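Local coordinates for SusD superfamily protein (Parabacteroides distasonis, PDB 3OTN) that probably binds carbohydrate or a related nutrient at the bacterial outer membrane, as a member of the SusD family, at residues L28-P38 against D81-N92. Residues are numbered along the deposited sequence; the frame is centred on the assembly and turned at random.
Sequences LKNTVFNKMTP and DWWQDCYAGIAN. With ACT (acetate ion), chain E.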
ATOM      1  N   LEU A  28      11.311   4.466  11.546  1.00 17.47           N
ATOM      2  CA  LEU A  28      12.293   3.412  11.268  1.00 19.08           C
ATOM      3  C   LEU A  28      11.659   2.161  10.704  1.00 18.61           C
ATOM      4  O   LEU A  28      12.146   1.596   9.726  1.00 17.98           O
ATOM      5  CB  LEU A  28      13.093   3.053  12.526  1.00 18.51           C
ATOM      6  CG  LEU A  28      14.032   4.132  13.055  1.00 24.71           C
ATOM      7  CD1 LEU A  28      14.682   3.638  14.370  1.00 24.84           C
ATOM      8  CD2 LEU A  28      15.041   4.524  11.982  1.00 20.31           C
ATOM      9  N   LYS A  29      10.537   1.758  11.294  1.00 18.42           N
ATOM     10  CA  LYS A  29       9.891   0.516  10.874  1.00 19.88           C
ATOM     11  C   LYS A  29       8.940   0.715   9.682  1.00 18.13           C
ATOM     12  O   LYS A  29       8.233  -0.216   9.294  1.00 18.71           O
ATOM     13  CB  LYS A  29       9.269  -0.218  12.078  1.00 19.54           C
ATOM     14  CG  LYS A  29      10.332  -0.895  12.975  1.00 24.65           C
ATOM     15  CD  LYS A  29      10.904  -2.118  12.253  1.00 29.00           C
ATOM     16  CE  LYS A  29      11.846  -2.922  13.084  1.00 39.79           C
ATOM     17  NZ  LYS A  29      12.995  -2.144  13.391  1.00 25.52           N
ATOM     18  N   ASN A  30       8.965   1.900   9.054  1.00 19.41           N
ATOM     19  CA  ASN A  30       8.394   2.070   7.709  1.00 18.78           C
ATOM     20  C   ASN A  30       9.012   1.154   6.616  1.00 18.19           C
ATOM     21  O   ASN A  30       8.458   1.031   5.512  1.00 19.32           O
ATOM     22  CB  ASN A  30       8.499   3.538   7.234  1.00 17.40           C
ATOM     23  CG  ASN A  30       7.519   4.484   7.929  1.00 18.87           C
ATOM     24  OD1 ASN A  30       7.016   4.232   9.057  1.00 23.37           O
ATOM     25  ND2 ASN A  30       7.291   5.618   7.294  1.00 11.59           N
ATOM     26  N   THR A  31      10.167   0.567   6.911  1.00 17.22           N
ATOM     27  CA  THR A  31      10.755  -0.472   6.102  1.00 18.90           C
ATOM     28  C   THR A  31       9.768  -1.594   5.842  1.00 18.15           C
ATOM     29  O   THR A  31       9.767  -2.162   4.759  1.00 18.32           O
ATOM     30  CB  THR A  31      12.006  -1.061   6.750  1.00 19.94           C
ATOM     31  OG1 THR A  31      11.649  -1.531   8.061  1.00 21.52           O
ATOM     32  CG2 THR A  31      13.126  -0.019   6.830  1.00 20.50           C
ATOM     33  N   VAL A  32       8.861  -1.861   6.775  1.00 19.23           N
ATOM     34  CA  VAL A  32       7.900  -2.980   6.596  1.00 17.88           C
ATOM     35  C   VAL A  32       7.004  -2.845   5.355  1.00 17.90           C
ATOM     36  O   VAL A  32       6.556  -3.856   4.793  1.00 17.70           O
ATOM     37  CB  VAL A  32       7.011  -3.200   7.863  1.00 18.66           C
ATOM     38  CG1 VAL A  32       5.929  -2.109   7.973  1.00 18.84           C
ATOM     39  CG2 VAL A  32       6.391  -4.580   7.845  1.00 20.46           C
ATOM     40  N   PHE A  33       6.755  -1.611   4.908  1.00 16.21           N
ATOM     41  CA  PHE A  33       5.844  -1.368   3.779  1.00 18.40           C
ATOM     42  C   PHE A  33       6.488  -1.757   2.441  1.00 18.71           C
ATOM     43  O   PHE A  33       5.780  -1.875   1.429  1.00 15.87           O
ATOM     44  CB  PHE A  33       5.321   0.086   3.755  1.00 18.36           C
ATOM     45  CG  PHE A  33       4.690   0.518   5.060  1.00 18.84           C
ATOM     46  CD1 PHE A  33       3.666  -0.236   5.626  1.00 26.13           C
ATOM     47  CD2 PHE A  33       5.117   1.657   5.721  1.00 22.39           C
ATOM     48  CE1 PHE A  33       3.107   0.117   6.863  1.00 27.48           C
ATOM     49  CE2 PHE A  33       4.566   2.019   6.956  1.00 20.70           C
ATOM     50  CZ  PHE A  33       3.578   1.227   7.530  1.00 20.32           C
ATOM     51  N   ASN A  34       7.820  -1.908   2.433  1.00 16.13           N
ATOM     52  CA  ASN A  34       8.539  -2.453   1.262  1.00 15.46           C
ATOM     53  C   ASN A  34       9.927  -2.804   1.709  1.00 16.94           C
ATOM     54  O   ASN A  34      10.793  -1.936   1.866  1.00 19.66           O
ATOM     55  CB  ASN A  34       8.566  -1.432   0.110  1.00 17.23           C
ATOM     56  CG  ASN A  34       9.191  -1.975  -1.153  1.00 17.30           C
ATOM     57  OD1 ASN A  34      10.137  -2.738  -1.112  1.00 22.71           O
ATOM     58  ND2 ASN A  34       8.662  -1.539  -2.308  1.00 16.66           N
ATOM     59  N   LYS A  35      10.132  -4.079   1.995  1.00 17.32           N
ATOM     60  CA  LYS A  35      11.449  -4.550   2.296  1.00 18.36           C
ATOM     61  C   LYS A  35      11.608  -5.992   1.859  1.00 17.18           C
ATOM     62  O   LYS A  35      10.633  -6.769   1.826  1.00 14.23           O
ATOM     63  CB  LYS A  35      11.761  -4.422   3.792  1.00 21.46           C
ATOM     64  CG  LYS A  35      10.981  -5.359   4.716  1.00 20.73           C
ATOM     65  CD  LYS A  35      11.534  -5.318   6.148  1.00 26.92           C
ATOM     66  CE  LYS A  35      11.475  -6.673   6.820  1.00 34.22           C
ATOM     67  NZ  LYS A  35      11.910  -6.637   8.262  1.00 32.55           N
HETATM   68  N   MSE A  36      12.861  -6.356   1.628  1.00 17.51           N
HETATM   69  CA  MSE A  36      13.212  -7.712   1.243  1.00 18.65           C
HETATM   70  C   MSE A  36      13.156  -8.607   2.479  1.00 18.66           C
HETATM   71  O   MSE A  36      13.550  -8.187   3.583  1.00 19.03           O
HETATM   72  CB  MSE A  36      14.587  -7.776   0.630  1.00 21.59           C
HETATM   73  CG  MSE A  36      14.765  -6.937  -0.635  1.00 19.85           C
HETATM   74 SE   MSE A  36      13.532  -7.203  -2.123  0.75 20.94          SE
HETATM   75  CE  MSE A  36      13.893  -9.135  -2.463  1.00 28.90           C
ATOM     76  N   THR A  37      12.657  -9.817   2.272  1.00 18.97           N
ATOM     77  CA  THR A  37      12.483 -10.813   3.335  1.00 21.56           C
ATOM     78  C   THR A  37      13.247 -12.122   2.971  1.00 22.29           C
ATOM     79  O   THR A  37      13.766 -12.264   1.866  1.00 21.83           O
ATOM     80  CB  THR A  37      10.957 -11.063   3.622  1.00 22.46           C
ATOM     81  OG1 THR A  37      10.307 -11.483   2.424  1.00 23.00           O
ATOM     82  CG2 THR A  37      10.271  -9.799   4.164  1.00 18.57           C
ATOM     83  N   PRO A  38      13.361 -13.066   3.909  1.00 25.03           N
ATOM     84  CA  PRO A  38      14.140 -14.295   3.587  1.00 28.31           C
ATOM     85  C   PRO A  38      13.517 -15.053   2.456  1.00 31.18           C
ATOM     86  O   PRO A  38      12.306 -15.160   2.407  1.00 26.44           O
ATOM     87  CB  PRO A  38      14.040 -15.108   4.868  1.00 29.58           C
ATOM     88  CG  PRO A  38      13.957 -14.113   5.912  1.00 29.41           C
ATOM     89  CD  PRO A  38      13.127 -12.950   5.347  1.00 26.04           C
ATOM     90  N   ASP A  81       7.032 -10.971   9.192  1.00 17.26           N
ATOM     91  CA  ASP A  81       7.709  -9.679   8.996  1.00 21.19           C
ATOM     92  C   ASP A  81       6.732  -8.536   9.260  1.00 20.14           C
ATOM     93  O   ASP A  81       7.072  -7.557   9.912  1.00 15.53           O
ATOM     94  CB  ASP A  81       8.264  -9.581   7.565  1.00 19.11           C
ATOM     95  CG  ASP A  81       9.143 -10.781   7.208  1.00 26.27           C
ATOM     96  OD1 ASP A  81      10.339 -10.718   7.504  1.00 25.43           O
ATOM     97  OD2 ASP A  81       8.618 -11.807   6.723  1.00 29.11           O
ATOM     98  N   TRP A  82       5.518  -8.696   8.747  1.00 19.09           N
ATOM     99  CA  TRP A  82       4.497  -7.693   8.915  1.00 18.72           C
ATOM    100  C   TRP A  82       4.119  -7.539  10.375  1.00 20.26           C
ATOM    101  O   TRP A  82       4.040  -6.415  10.851  1.00 20.19           O
ATOM    102  CB  TRP A  82       3.250  -7.975   8.087  1.00 18.22           C
ATOM    103  CG  TRP A  82       3.317  -7.530   6.672  1.00 13.52           C
ATOM    104  CD1 TRP A  82       3.606  -8.296   5.578  1.00 18.42           C
ATOM    105  CD2 TRP A  82       3.030  -6.229   6.182  1.00 15.81           C
ATOM    106  NE1 TRP A  82       3.543  -7.541   4.431  1.00 20.06           N
ATOM    107  CE2 TRP A  82       3.193  -6.261   4.776  1.00 22.21           C
ATOM    108  CE3 TRP A  82       2.670  -5.032   6.788  1.00 13.60           C
ATOM    109  CZ2 TRP A  82       2.978  -5.138   3.968  1.00 19.62           C
ATOM    110  CZ3 TRP A  82       2.480  -3.902   5.983  1.00 20.31           C
ATOM    111  CH2 TRP A  82       2.607  -3.979   4.584  1.00 17.90           C
ATOM    112  N   TRP A  83       3.917  -8.653  11.079  1.00 17.84           N
ATOM    113  CA  TRP A  83       3.557  -8.588  12.504  1.00 19.29           C
ATOM    114  C   TRP A  83       4.677  -7.994  13.372  1.00 17.57           C
ATOM    115  O   TRP A  83       4.456  -7.082  14.119  1.00 18.76           O
ATOM    116  CB  TRP A  83       3.220  -9.987  13.020  1.00 18.73           C
ATOM    117  CG  TRP A  83       2.716 -10.037  14.416  1.00 17.53           C
ATOM    118  CD1 TRP A  83       3.457 -10.083  15.559  1.00 15.90           C
ATOM    119  CD2 TRP A  83       1.362 -10.098  14.811  1.00 16.37           C
ATOM    120  NE1 TRP A  83       2.638 -10.153  16.662  1.00 22.14           N
ATOM    121  CE2 TRP A  83       1.337 -10.149  16.237  1.00 18.05           C
ATOM    122  CE3 TRP A  83       0.147 -10.082  14.113  1.00 18.74           C
ATOM    123  CZ2 TRP A  83       0.143 -10.207  16.962  1.00 21.34           C
ATOM    124  CZ3 TRP A  83      -1.057 -10.134  14.843  1.00 21.34           C
ATOM    125  CH2 TRP A  83      -1.040 -10.211  16.252  1.00 22.35           C
ATOM    126  N   GLN A  84       5.863  -8.547  13.264  1.00 20.65           N
ATOM    127  CA  GLN A  84       6.988  -8.134  14.107  1.00 21.99           C
ATOM    128  C   GLN A  84       7.385  -6.679  13.861  1.00 21.01           C
ATOM    129  O   GLN A  84       7.614  -5.937  14.826  1.00 20.87           O
ATOM    130  CB  GLN A  84       8.189  -9.047  13.894  1.00 22.16           C
ATOM    131  CG  GLN A  84       7.961 -10.461  14.338  1.00 28.88           C
ATOM    132  CD  GLN A  84       9.133 -11.400  14.033  1.00 42.42           C
ATOM    133  OE1 GLN A  84      10.176 -10.987  13.514  1.00 44.01           O
ATOM    134  NE2 GLN A  84       8.961 -12.672  14.381  1.00 51.95           N
ATOM    135  N   ASP A  85       7.422  -6.251  12.598  1.00 16.35           N
ATOM    136  CA  ASP A  85       7.896  -4.883  12.315  1.00 18.66           C
ATOM    137  C   ASP A  85       6.856  -3.843  12.622  1.00 18.00           C
ATOM    138  O   ASP A  85       7.229  -2.790  13.080  1.00 19.41           O
ATOM    139  CB  ASP A  85       8.304  -4.680  10.862  1.00 18.78           C
ATOM    140  CG  ASP A  85       9.599  -5.396  10.503  1.00 24.86           C
ATOM    141  OD1 ASP A  85      10.283  -5.992  11.380  1.00 26.81           O
ATOM    142  OD2 ASP A  85       9.896  -5.385   9.303  1.00 26.02           O
ATOM    143  N   CYS A  86       5.571  -4.115  12.338  1.00 17.90           N
ATOM    144  CA  CYS A  86       4.507  -3.214  12.775  1.00 18.71           C
ATOM    145  C   CYS A  86       4.532  -3.056  14.288  1.00 17.10           C
ATOM    146  O   CYS A  86       4.485  -1.927  14.801  1.00 19.66           O
ATOM    147  CB  CYS A  86       3.113  -3.648  12.282  1.00 17.86           C
ATOM    148  SG  CYS A  86       2.883  -3.295  10.495  1.00 17.46           S
ATOM    149  N   TYR A  87       4.633  -4.166  15.015  1.00 18.40           N
ATOM    150  CA  TYR A  87       4.683  -4.067  16.475  1.00 17.94           C
ATOM    151  C   TYR A  87       5.966  -3.402  16.983  1.00 17.66           C
ATOM    152  O   TYR A  87       5.895  -2.633  17.951  1.00 17.65           O
ATOM    153  CB  TYR A  87       4.364  -5.397  17.196  1.00 16.85           C
ATOM    154  CG  TYR A  87       2.866  -5.507  17.411  1.00 17.61           C
ATOM    155  CD1 TYR A  87       2.207  -4.660  18.280  1.00 16.99           C
ATOM    156  CD2 TYR A  87       2.108  -6.387  16.660  1.00 18.87           C
ATOM    157  CE1 TYR A  87       0.824  -4.723  18.430  1.00 17.95           C
ATOM    158  CE2 TYR A  87       0.752  -6.477  16.821  1.00 20.92           C
ATOM    159  CZ  TYR A  87       0.106  -5.632  17.689  1.00 17.93           C
ATOM    160  OH  TYR A  87      -1.275  -5.725  17.783  1.00 18.78           O
ATOM    161  N   ALA A  88       7.102  -3.635  16.322  1.00 16.40           N
ATOM    162  CA  ALA A  88       8.341  -2.885  16.682  1.00 19.01           C
ATOM    163  C   ALA A  88       8.131  -1.390  16.469  1.00 17.59           C
ATOM    164  O   ALA A  88       8.521  -0.587  17.289  1.00 17.57           O
ATOM    165  CB  ALA A  88       9.570  -3.394  15.871  1.00 18.97           C
ATOM    166  N   GLY A  89       7.513  -1.020  15.345  1.00 19.17           N
ATOM    167  CA  GLY A  89       7.171   0.372  15.069  1.00 19.63           C
ATOM    168  C   GLY A  89       6.274   0.999  16.130  1.00 19.59           C
ATOM    169  O   GLY A  89       6.506   2.136  16.550  1.00 15.82           O
ATOM    170  N   ILE A  90       5.261   0.237  16.562  1.00 18.61           N
ATOM    171  CA  ILE A  90       4.319   0.659  17.607  1.00 18.44           C
ATOM    172  C   ILE A  90       5.059   0.851  18.925  1.00 17.94           C
ATOM    173  O   ILE A  90       4.834   1.870  19.612  1.00 20.88           O
ATOM    174  CB  ILE A  90       3.090  -0.340  17.722  1.00 17.57           C
ATOM    175  CG1 ILE A  90       2.153  -0.140  16.525  1.00 17.51           C
ATOM    176  CG2 ILE A  90       2.308  -0.141  19.065  1.00 13.53           C
ATOM    177  CD1 ILE A  90       1.360  -1.425  16.151  1.00 14.41           C
ATOM    178  N   ALA A  91       5.985  -0.054  19.241  1.00 19.78           N
ATOM    179  CA  ALA A  91       6.826   0.084  20.475  1.00 20.46           C
ATOM    180  C   ALA A  91       7.668   1.343  20.398  1.00 18.19           C
ATOM    181  O   ALA A  91       7.793   2.066  21.398  1.00 18.77           O
ATOM    182  CB  ALA A  91       7.730  -1.157  20.747  1.00 18.65           C
ATOM    183  N   ASN A  92       8.225   1.627  19.219  1.00 19.14           N
ATOM    184  CA  ASN A  92       8.959   2.888  19.014  1.00 21.66           C
ATOM    185  C   ASN A  92       8.066   4.086  19.247  1.00 19.62           C
ATOM    186  O   ASN A  92       8.473   5.024  19.913  1.00 19.36           O
ATOM    187  CB  ASN A  92       9.596   3.008  17.598  1.00 20.45           C
ATOM    188  CG  ASN A  92      10.793   2.087  17.395  1.00 23.61           C
ATOM    189  OD1 ASN A  92      11.570   1.853  18.314  1.00 29.40           O
ATOM    190  ND2 ASN A  92      10.953   1.586  16.181  1.00 17.67           N
TER
HETATM  191  C   ACT E 603       2.607  -8.587  19.895  1.00 44.44           C
HETATM  192  O   ACT E 603       2.224  -9.745  19.578  1.00 39.80           O
HETATM  193  OXT ACT E 603       3.843  -8.328  20.048  1.00 43.59           O
HETATM  194  CH3 ACT E 603       1.603  -7.522  20.081  1.00 43.32           C
HETATM  195  O   HOH W   1       9.657   2.565  13.997  1.00 18.53           O
HETATM  196  O   HOH W   2      12.903  -0.071  15.461  1.00 38.92           O
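Over one face of the Trp82 indole lies the carbonyl oxygen Val32 O, 3.8 Å from the plane and nearer the ring's rim than its middle, while Trp82 CZ3 meets the edge of the Phe33 ring, 3.9 Å from Phe33 CD1. The indole N-H is spent on Thr44 O. Valine's two methyls serve two surfaces: CG1 covers a face of Phe33, and CG2, anti to the backbone N, reaches Trp82 and Asp85 CB. Thr37 CG2 packs on the Asp81 carboxylate, 3.4 Å from Asp81 CG. On the helix side turned away from 28-38, an acetate ion, probably from the crystallisation liquor, sets its methyl over the centre of the Tyr87 ring; its atom O accepts the N-H of Trp83 NE1 at the indole edge. A glycine in place of Tyr87 would probably strip that methyl of its aromatic floor and leave Pro137 O without its hydroxyl partner. The contact packs a 3-10 turn and the start of a short hairpin against helix 79-100, within the alpha-helical, TPR-like part of the SusD fold. Lys35 NZ makes a salt bridge to Asp85, hydrogen-bonding OD2 at 2.6 Å on its syn lone pair. Lys29, bent at chi2 and chi4, lays its methylenes against Asp85 O, Gly89 and Ala88 CB; separate waters join its N and NZ to Asn92 ND2.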